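Local atomic coordinates of chitin elicitor-binding protein (PDB entry 5JCD), a protein that binds chitin oligosaccharides from fungal cell walls through its lysin-motif ectodomain at the rice cell membrane and helps pass on the signal for defence responses. Residues Ile17-Pro22 / Asn99-Phe104; Met145-Val151 / Gln187-Leu193. All blocks are in the same frame, centred on the assembly; numbering follows the deposited sequence.

Contact 1 (Ile17-Pro22 / Asn99-Phe104); sequences ILYTSP and NVFNAF. With NAG (2-acetamido-2-deoxy-beta-D-glucopyranose), chain E.
N102 and T20 pair through two nearly straight hydrogen bonds, the amide of N102 reading the edge of the strand backbone as another strand would. T20 N donates its N-H to N102 OD1 (2.8 Å, N-H...O angle 174°), in the plane of the amide carbonyl and on a lone pair; N102 ND2 returns a bond to T20 O at 3.1 Å, with the acceptor in the amide plane. Together they fix the rotation of the amide. A water 2.7 Å from N102 OD1 donates to that oxygen as well and also binds T20 OG1, so OD1 accepts two hydrogen bonds.

A third polar link runs from Y19 OH to V100 O (2.8 Å), which lies at the edge of the phenol ring and in its plane. The first torsion of Y19, with CG opposite the backbone N (chi1 -176°), carries the hydroxyl to this carbonyl.

These bonds join strand 12-20 to the turn that follows helix 93-100 in LysM 1, with V100 O just before it; this type I' turn, from F101 to F104, reverses the chain and sets N102 facing the strand.

Apolar packing is between I17 and F104: I17 CG2 sits over one ring face, 4.2 Å from the centroid and 14° off the normal, a CH-pi contact. Two carbonyls make further contacts, L18 O with the F104 ring edge, in plane, and N99 O with P22 CG at 3.5 Å. P22 O accepts a hydrogen bond from O6 of a NAG residue, probably the N-linked sugar of N61.

Contact 2 (Met145-Val151 / Gln187-Leu193); sequences MHLAYSV and QILDVPL
The first and last strands of the second LysM domain, 145-150 and 188-193, pair here as antiparallel neighbours within a larger mixed sheet, with M145 opposite L193 and S150 opposite I188. Their axes approach to 4.5 Å with N-to-C directions 151° apart. Three hydrogen-bonded pairs, M145-L193, L147-V191 and Y149-L189, each exchange two N-H...O bonds; L189 N to Y149 O is 2.7 Å and nearly straight. V151 N extends the series past the strand end to Q187 O.

On the face bearing H146, A148 and D190, the ring of H146 donates from ND1 to D190 OD1 at 2.7 Å. The bond lies close to the imidazole plane and uses the syn lone pair of the carboxylate, whose plane is turned 55° from the ring. D190 CG stands opposite its own backbone N (chi1 174°), which carries the carboxylate towards the neighbouring strand. H146 NE2 binds D137 O and D190 OD2 pairs with R174, so both groups are fixed at two ends; the arginine would probably help keep D190 ionised.

On the other face the packing across the strands is apolar: L193 CD1 reaches L147 CB at 3.7 Å, and V191 CG2 lies against Y149 CB. At the end of the pair L189 CD1 meets V151 CG2 at 3.7 Å. Helix 168-174 packs against the strand pair, with L171 on V191. Two helices between two antiparallel strands give the beta-alpha-alpha-beta fold of a LysM domain.

In the fold
Contacts 1 and 2, with centres 12 Å apart, meet through one mixed sheet in which strand 12-20 runs parallel to strand 145-150. L18 N approaches A148 O at 2.9 Å, a probable hydrogen bond, and A148 CB takes both I17 CG2 and F104 CE1 at 3.6 Å. F104 of the LysM 1 turn in contact 1 thus packs on A148, while strand 12-20 pairs with strand 145-150 of LysM 2 in contact 2. Each contact reaches a chitin-binding residue. In contact 1 P22 is itself one, a role separate from its bond to the NAG residue; in contact 2 the side chain of V151 lies about 4 Å from that of L183, another.

Contact 1 (Ile17-Pro22 / Asn99-Phe104)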
ATOM      1  N   ILE A  17      -0.129   3.779  -0.149  1.00 27.54           N
ATOM      2  CA  ILE A  17       0.974   3.015   0.432  1.00 25.99           C
ATOM      3  C   ILE A  17       2.198   3.907   0.462  1.00 24.74           C
ATOM      4  O   ILE A  17       2.393   4.729  -0.427  1.00 35.88           O
ATOM      5  CB  ILE A  17       1.330   1.716  -0.373  1.00 27.97           C
ATOM      6  CG1 ILE A  17       1.711   2.067  -1.828  1.00 31.76           C
ATOM      7  CG2 ILE A  17       0.191   0.696  -0.310  1.00 27.22           C
ATOM      8  CD1 ILE A  17       2.177   0.856  -2.728  1.00 21.55           C
ATOM      9  N   LEU A  18       3.040   3.740   1.473  1.00 24.35           N
ATOM     10  CA  LEU A  18       4.344   4.387   1.424  1.00 31.13           C
ATOM     11  C   LEU A  18       5.260   3.394   0.702  1.00 35.21           C
ATOM     12  O   LEU A  18       5.659   2.364   1.258  1.00 34.59           O
ATOM     13  CB  LEU A  18       4.856   4.723   2.826  1.00 25.21           C
ATOM     14  CG  LEU A  18       6.196   5.451   2.847  1.00 36.89           C
ATOM     15  CD1 LEU A  18       6.072   6.850   2.199  1.00 28.62           C
ATOM     16  CD2 LEU A  18       6.802   5.538   4.248  1.00 31.50           C
ATOM     17  N   TYR A  19       5.554   3.673  -0.560  1.00 36.84           N
ATOM     18  CA  TYR A  19       6.257   2.700  -1.400  1.00 28.81           C
ATOM     19  C   TYR A  19       7.759   2.848  -1.306  1.00 30.78           C
ATOM     20  O   TYR A  19       8.285   3.950  -1.444  1.00 33.59           O
ATOM     21  CB  TYR A  19       5.811   2.845  -2.862  1.00 24.53           C
ATOM     22  CG  TYR A  19       6.405   1.834  -3.815  1.00 35.81           C
ATOM     23  CD1 TYR A  19       6.136   0.476  -3.666  1.00 35.42           C
ATOM     24  CD2 TYR A  19       7.185   2.234  -4.899  1.00 29.91           C
ATOM     25  CE1 TYR A  19       6.640  -0.461  -4.542  1.00 34.60           C
ATOM     26  CE2 TYR A  19       7.699   1.297  -5.785  1.00 27.04           C
ATOM     27  CZ  TYR A  19       7.419  -0.050  -5.593  1.00 36.39           C
ATOM     28  OH  TYR A  19       7.913  -1.003  -6.437  1.00 42.88           O
ATOM     29  N   THR A  20       8.448   1.727  -1.075  1.00 32.61           N
ATOM     30  CA  THR A  20       9.905   1.709  -1.094  1.00 26.14           C
ATOM     31  C   THR A  20      10.317   1.239  -2.462  1.00 31.76           C
ATOM     32  O   THR A  20      10.032   0.100  -2.844  1.00 35.01           O
ATOM     33  CB  THR A  20      10.507   0.767  -0.034  1.00 33.78           C
ATOM     34  OG1 THR A  20      10.121   1.201   1.278  1.00 30.97           O
ATOM     35  CG2 THR A  20      12.039   0.760  -0.143  1.00 25.49           C
ATOM     36  N   SER A  21      10.952   2.124  -3.219  1.00 20.37           N
ATOM     37  CA  SER A  21      11.303   1.805  -4.609  1.00 23.96           C
ATOM     38  C   SER A  21      12.496   0.834  -4.683  1.00 33.16           C
ATOM     39  O   SER A  21      13.595   1.178  -4.256  1.00 32.71           O
ATOM     40  CB  SER A  21      11.618   3.092  -5.370  1.00 28.14           C
ATOM     41  OG  SER A  21      11.907   2.831  -6.727  1.00 31.14           O
ATOM     42  N   PRO A  22      12.285  -0.373  -5.239  1.00 32.35           N
ATOM     43  CA  PRO A  22      13.375  -1.348  -5.297  1.00 29.68           C
ATOM     44  C   PRO A  22      14.557  -0.804  -6.100  1.00 40.50           C
ATOM     45  O   PRO A  22      15.707  -1.075  -5.753  1.00 51.09           O
ATOM     46  CB  PRO A  22      12.742  -2.550  -6.003  1.00 30.37           C
ATOM     47  CG  PRO A  22      11.241  -2.392  -5.788  1.00 27.59           C
ATOM     48  CD  PRO A  22      11.039  -0.895  -5.835  1.00 30.92           C
ATOM     49  N   ASN A  99       9.191  -8.558  -3.774  1.00 43.96           N
ATOM     50  CA  ASN A  99      10.234  -7.803  -4.457  1.00 36.27           C
ATOM     51  C   ASN A  99       9.711  -6.660  -5.310  1.00 33.83           C
ATOM     52  O   ASN A  99      10.476  -5.777  -5.699  1.00 45.33           O
ATOM     53  CB  ASN A  99      11.117  -8.733  -5.294  1.00 42.87           C
ATOM     54  CG  ASN A  99      11.656  -9.896  -4.481  1.00 49.88           C
ATOM     55  OD1 ASN A  99      11.956  -9.747  -3.307  1.00 43.14           O
ATOM     56  ND2 ASN A  99      11.725 -11.075  -5.093  1.00 59.04           N
ATOM     57  N   VAL A 100       8.429  -6.706  -5.664  1.00 29.54           N
ATOM     58  CA  VAL A 100       7.831  -5.580  -6.388  1.00 43.41           C
ATOM     59  C   VAL A 100       6.921  -4.696  -5.503  1.00 42.35           C
ATOM     60  O   VAL A 100       6.972  -3.468  -5.572  1.00 39.60           O
ATOM     61  CB  VAL A 100       7.067  -6.053  -7.628  1.00 43.88           C
ATOM     62  CG1 VAL A 100       6.652  -4.857  -8.484  1.00 33.32           C
ATOM     63  CG2 VAL A 100       7.946  -6.990  -8.431  1.00 38.91           C
ATOM     64  N   PHE A 101       6.115  -5.327  -4.657  1.00 37.83           N
ATOM     65  CA  PHE A 101       5.131  -4.604  -3.869  1.00 27.39           C
ATOM     66  C   PHE A 101       5.385  -4.624  -2.358  1.00 38.64           C
ATOM     67  O   PHE A 101       4.437  -4.594  -1.543  1.00 33.70           O
ATOM     68  CB  PHE A 101       3.736  -5.096  -4.228  1.00 31.60           C
ATOM     69  CG  PHE A 101       3.404  -4.884  -5.667  1.00 38.03           C
ATOM     70  CD1 PHE A 101       3.089  -3.619  -6.136  1.00 33.09           C
ATOM     71  CD2 PHE A 101       3.464  -5.940  -6.573  1.00 40.39           C
ATOM     72  CE1 PHE A 101       2.809  -3.402  -7.466  1.00 32.42           C
ATOM     73  CE2 PHE A 101       3.185  -5.741  -7.917  1.00 32.29           C
ATOM     74  CZ  PHE A 101       2.852  -4.471  -8.368  1.00 39.17           C
ATOM     75  N   ASN A 102       6.668  -4.695  -1.993  1.00 33.53           N
ATOM     76  CA  ASN A 102       7.080  -4.442  -0.625  1.00 34.59           C
ATOM     77  C   ASN A 102       6.456  -5.425   0.362  1.00 29.60           C
ATOM     78  O   ASN A 102       6.411  -5.157   1.556  1.00 30.18           O
ATOM     79  CB  ASN A 102       6.649  -3.011  -0.203  1.00 34.18           C
ATOM     80  CG  ASN A 102       7.395  -1.900  -0.929  1.00 36.10           C
ATOM     81  OD1 ASN A 102       7.124  -0.721  -0.695  1.00 46.06           O
ATOM     82  ND2 ASN A 102       8.346  -2.255  -1.779  1.00 29.29           N
ATOM     83  N   ALA A 103       5.979  -6.559  -0.135  1.00 37.52           N
ATOM     84  CA  ALA A 103       5.172  -7.475   0.678  1.00 40.77           C
ATOM     85  C   ALA A 103       3.953  -6.794   1.326  1.00 43.09           C
ATOM     86  O   ALA A 103       3.486  -7.235   2.379  1.00 41.34           O
ATOM     87  CB  ALA A 103       6.032  -8.176   1.747  1.00 20.70           C
ATOM     88  N   PHE A 104       3.419  -5.748   0.689  1.00 32.58           N
ATOM     89  CA  PHE A 104       2.152  -5.173   1.153  1.00 28.67           C
ATOM     90  C   PHE A 104       1.022  -6.169   0.979  1.00 34.27           C
ATOM     91  O   PHE A 104      -0.012  -6.056   1.628  1.00 36.12           O
ATOM     92  CB  PHE A 104       1.799  -3.853   0.442  1.00 24.81           C
ATOM     93  CG  PHE A 104       2.512  -2.665   0.995  1.00 22.89           C
ATOM     94  CD1 PHE A 104       2.382  -2.331   2.338  1.00 26.31           C
ATOM     95  CD2 PHE A 104       3.294  -1.865   0.177  1.00 23.52           C
ATOM     96  CE1 PHE A 104       3.044  -1.224   2.873  1.00 23.54           C
ATOM     97  CE2 PHE A 104       3.963  -0.763   0.703  1.00 25.21           C
ATOM     98  CZ  PHE A 104       3.832  -0.440   2.052  1.00 27.06           C
TER
HETATM   99  C1  NAG E 302      19.478   0.031  -2.470  1.00 37.23           C
HETATM  100  C2  NAG E 302      20.165  -0.785  -1.373  1.00 41.99           C
HETATM  101  C3  NAG E 302      21.042  -1.905  -1.915  1.00 41.65           C
HETATM  102  C4  NAG E 302      20.327  -2.719  -2.995  1.00 45.12           C
HETATM  103  C5  NAG E 302      19.678  -1.797  -4.015  1.00 45.36           C
HETATM  104  C6  NAG E 302      18.795  -2.622  -4.939  1.00 45.41           C
HETATM  105  C7  NAG E 302      20.452   0.540   0.631  1.00 35.55           C
HETATM  106  C8  NAG E 302      21.269   1.594   1.304  1.00 31.84           C
HETATM  107  N2  NAG E 302      20.934   0.103  -0.522  1.00 42.82           N
HETATM  108  O3  NAG E 302      21.290  -2.757  -0.826  1.00 44.33           O
HETATM  109  O4  NAG E 302      21.214  -3.624  -3.647  1.00 54.41           O
HETATM  110  O5  NAG E 302      18.858  -0.811  -3.407  1.00 48.09           O
HETATM  111  O6  NAG E 302      18.333  -1.820  -5.998  1.00 50.14           O
HETATM  112  O7  NAG E 302      19.405   0.121   1.126  1.00 33.75           O
HETATM  113  O   HOH W   1       7.786  -0.159   1.885  1.00 27.96           O

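Contact 2 (Met145-Val151 / Gln187-Leu193)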
ATOM      1  N   MET A 145      -7.169   9.319   6.149  1.00 34.72           N
ATOM      2  CA  MET A 145      -6.601   8.647   5.008  1.00 26.30           C
ATOM      3  C   MET A 145      -5.750   7.480   5.498  1.00 31.57           C
ATOM      4  O   MET A 145      -4.791   7.682   6.244  1.00 28.42           O
ATOM      5  CB  MET A 145      -5.726   9.605   4.195  1.00 30.75           C
ATOM      6  CG  MET A 145      -5.385   9.030   2.807  1.00 36.64           C
ATOM      7  SD  MET A 145      -3.867   9.652   2.112  1.00 56.01           S
ATOM      8  CE  MET A 145      -4.085  11.416   2.267  1.00 40.87           C
ATOM      9  N   HIS A 146      -6.117   6.264   5.116  1.00 27.23           N
ATOM     10  CA  HIS A 146      -5.323   5.098   5.507  1.00 31.01           C
ATOM     11  C   HIS A 146      -4.045   4.908   4.688  1.00 32.96           C
ATOM     12  O   HIS A 146      -4.068   4.830   3.465  1.00 38.84           O
ATOM     13  CB  HIS A 146      -6.171   3.839   5.474  1.00 28.78           C
ATOM     14  CG  HIS A 146      -7.236   3.824   6.527  1.00 34.02           C
ATOM     15  ND1 HIS A 146      -7.050   3.260   7.764  1.00 26.33           N
ATOM     16  CD2 HIS A 146      -8.499   4.309   6.513  1.00 35.91           C
ATOM     17  CE1 HIS A 146      -8.163   3.381   8.473  1.00 28.78           C
ATOM     18  NE2 HIS A 146      -9.051   4.016   7.737  1.00 35.40           N
ATOM     19  N   LEU A 147      -2.933   4.812   5.398  1.00 36.39           N
ATOM     20  CA  LEU A 147      -1.618   4.656   4.804  1.00 29.04           C
ATOM     21  C   LEU A 147      -1.022   3.325   5.217  1.00 31.37           C
ATOM     22  O   LEU A 147      -0.940   3.016   6.411  1.00 27.21           O
ATOM     23  CB  LEU A 147      -0.699   5.769   5.279  1.00 23.11           C
ATOM     24  CG  LEU A 147       0.773   5.722   4.871  1.00 30.36           C
ATOM     25  CD1 LEU A 147       0.922   5.933   3.372  1.00 27.93           C
ATOM     26  CD2 LEU A 147       1.612   6.754   5.637  1.00 25.86           C
ATOM     27  N   ALA A 148      -0.643   2.533   4.220  1.00 27.43           N
ATOM     28  CA  ALA A 148       0.047   1.271   4.441  1.00 21.12           C
ATOM     29  C   ALA A 148       1.504   1.571   4.635  1.00 22.66           C
ATOM     30  O   ALA A 148       2.129   2.197   3.769  1.00 30.27           O
ATOM     31  CB  ALA A 148      -0.142   0.333   3.257  1.00 19.89           C
ATOM     32  N   TYR A 149       2.039   1.132   5.775  1.00 22.37           N
ATOM     33  CA  TYR A 149       3.395   1.477   6.192  1.00 22.04           C
ATOM     34  C   TYR A 149       4.209   0.232   6.550  1.00 32.64           C
ATOM     35  O   TYR A 149       3.767  -0.587   7.372  1.00 28.39           O
ATOM     36  CB  TYR A 149       3.324   2.396   7.398  1.00 25.58           C
ATOM     37  CG  TYR A 149       4.655   2.841   7.890  1.00 24.92           C
ATOM     38  CD1 TYR A 149       5.304   3.918   7.296  1.00 26.63           C
ATOM     39  CD2 TYR A 149       5.266   2.211   8.972  1.00 31.21           C
ATOM     40  CE1 TYR A 149       6.547   4.341   7.739  1.00 28.66           C
ATOM     41  CE2 TYR A 149       6.511   2.637   9.438  1.00 24.01           C
ATOM     42  CZ  TYR A 149       7.142   3.695   8.803  1.00 28.47           C
ATOM     43  OH  TYR A 149       8.349   4.135   9.230  1.00 32.21           O
ATOM     44  N   SER A 150       5.377   0.076   5.917  1.00 21.95           N
ATOM     45  CA  SER A 150       6.272  -1.026   6.228  1.00 23.51           C
ATOM     46  C   SER A 150       7.301  -0.609   7.279  1.00 30.61           C
ATOM     47  O   SER A 150       8.137   0.241   7.015  1.00 28.04           O
ATOM     48  CB  SER A 150       6.982  -1.517   4.959  1.00 31.81           C
ATOM     49  OG  SER A 150       7.879  -2.581   5.254  1.00 36.12           O
ATOM     50  N   VAL A 151       7.251  -1.239   8.450  1.00 27.80           N
ATOM     51  CA  VAL A 151       8.123  -0.879   9.558  1.00 26.23           C
ATOM     52  C   VAL A 151       9.610  -1.048   9.202  1.00 30.98           C
ATOM     53  O   VAL A 151      10.058  -2.095   8.695  1.00 32.46           O
ATOM     54  CB  VAL A 151       7.823  -1.742  10.811  1.00 24.76           C
ATOM     55  CG1 VAL A 151       8.875  -1.508  11.860  1.00 23.97           C
ATOM     56  CG2 VAL A 151       6.415  -1.463  11.367  1.00 27.15           C
ATOM     57  N   GLN A 187       6.968  -5.558   8.992  1.00 21.92           N
ATOM     58  CA  GLN A 187       5.562  -5.623   9.385  1.00 35.47           C
ATOM     59  C   GLN A 187       4.788  -4.454   8.746  1.00 32.16           C
ATOM     60  O   GLN A 187       5.219  -3.307   8.782  1.00 32.85           O
ATOM     61  CB  GLN A 187       5.421  -5.517  10.905  1.00 30.92           C
ATOM     62  CG  GLN A 187       3.992  -5.733  11.402  1.00 34.42           C
ATOM     63  CD  GLN A 187       3.931  -5.946  12.915  1.00 37.92           C
ATOM     64  OE1 GLN A 187       4.964  -5.985  13.593  1.00 39.63           O
ATOM     65  NE2 GLN A 187       2.724  -6.103  13.445  1.00 33.38           N
ATOM     66  N   ILE A 188       3.641  -4.770   8.176  1.00 36.16           N
ATOM     67  CA  ILE A 188       2.809  -3.799   7.508  1.00 38.40           C
ATOM     68  C   ILE A 188       1.772  -3.207   8.454  1.00 38.21           C
ATOM     69  O   ILE A 188       0.902  -3.912   8.942  1.00 37.78           O
ATOM     70  CB  ILE A 188       2.067  -4.448   6.335  1.00 35.88           C
ATOM     71  CG1 ILE A 188       3.060  -5.172   5.416  1.00 34.63           C
ATOM     72  CG2 ILE A 188       1.249  -3.414   5.596  1.00 26.12           C
ATOM     73  CD1 ILE A 188       4.126  -4.284   4.816  1.00 22.71           C
ATOM     74  N   LEU A 189       1.852  -1.903   8.676  1.00 33.49           N
ATOM     75  CA  LEU A 189       0.916  -1.216   9.548  1.00 29.61           C
ATOM     76  C   LEU A 189      -0.113  -0.379   8.754  1.00 29.15           C
ATOM     77  O   LEU A 189       0.216   0.262   7.759  1.00 31.83           O
ATOM     78  CB  LEU A 189       1.698  -0.299  10.503  1.00 33.80           C
ATOM     79  CG  LEU A 189       2.684  -0.922  11.508  1.00 40.25           C
ATOM     80  CD1 LEU A 189       3.287   0.136  12.431  1.00 42.26           C
ATOM     81  CD2 LEU A 189       1.995  -1.956  12.355  1.00 35.90           C
ATOM     82  N   ASP A 190      -1.345  -0.374   9.247  1.00 31.59           N
ATOM     83  CA  ASP A 190      -2.426   0.480   8.768  1.00 30.52           C
ATOM     84  C   ASP A 190      -2.400   1.745   9.618  1.00 33.78           C
ATOM     85  O   ASP A 190      -2.799   1.721  10.771  1.00 30.71           O
ATOM     86  CB  ASP A 190      -3.777  -0.227   8.926  1.00 22.15           C
ATOM     87  CG  ASP A 190      -4.991   0.675   8.575  1.00 40.76           C
ATOM     88  OD1 ASP A 190      -4.809   1.862   8.231  1.00 32.85           O
ATOM     89  OD2 ASP A 190      -6.140   0.187   8.666  1.00 39.76           O
ATOM     90  N   VAL A 191      -1.903   2.835   9.043  1.00 32.93           N
ATOM     91  CA  VAL A 191      -1.784   4.107   9.751  1.00 32.38           C
ATOM     92  C   VAL A 191      -2.914   5.083   9.398  1.00 33.95           C
ATOM     93  O   VAL A 191      -3.000   5.556   8.262  1.00 32.31           O
ATOM     94  CB  VAL A 191      -0.446   4.760   9.415  1.00 31.50           C
ATOM     95  CG1 VAL A 191      -0.221   5.958  10.298  1.00 33.89           C
ATOM     96  CG2 VAL A 191       0.666   3.763   9.633  1.00 30.44           C
ATOM     97  N   PRO A 192      -3.812   5.357  10.350  1.00 35.11           N
ATOM     98  CA  PRO A 192      -4.913   6.268  10.009  1.00 38.71           C
ATOM     99  C   PRO A 192      -4.526   7.756  10.106  1.00 39.54           C
ATOM    100  O   PRO A 192      -4.623   8.356  11.170  1.00 34.62           O
ATOM    101  CB  PRO A 192      -5.990   5.918  11.046  1.00 35.39           C
ATOM    102  CG  PRO A 192      -5.287   5.175  12.138  1.00 33.41           C
ATOM    103  CD  PRO A 192      -3.863   4.937  11.755  1.00 31.95           C
ATOM    104  N   LEU A 193      -4.093   8.333   8.990  1.00 40.36           N
ATOM    105  CA  LEU A 193      -3.700   9.739   8.948  1.00 33.87           C
ATOM    106  C   LEU A 193      -4.900  10.640   9.194  1.00 41.75           C
ATOM    107  O   LEU A 193      -5.898  10.578   8.448  1.00 37.74           O
ATOM    108  CB  LEU A 193      -3.042  10.111   7.608  1.00 31.19           C
ATOM    109  CG  LEU A 193      -1.590   9.766   7.315  1.00 43.41           C
ATOM    110  CD1 LEU A 193      -1.193   8.409   7.848  1.00 42.68           C
ATOM    111  CD2 LEU A 193      -1.323   9.869   5.820  1.00 39.74           C
TER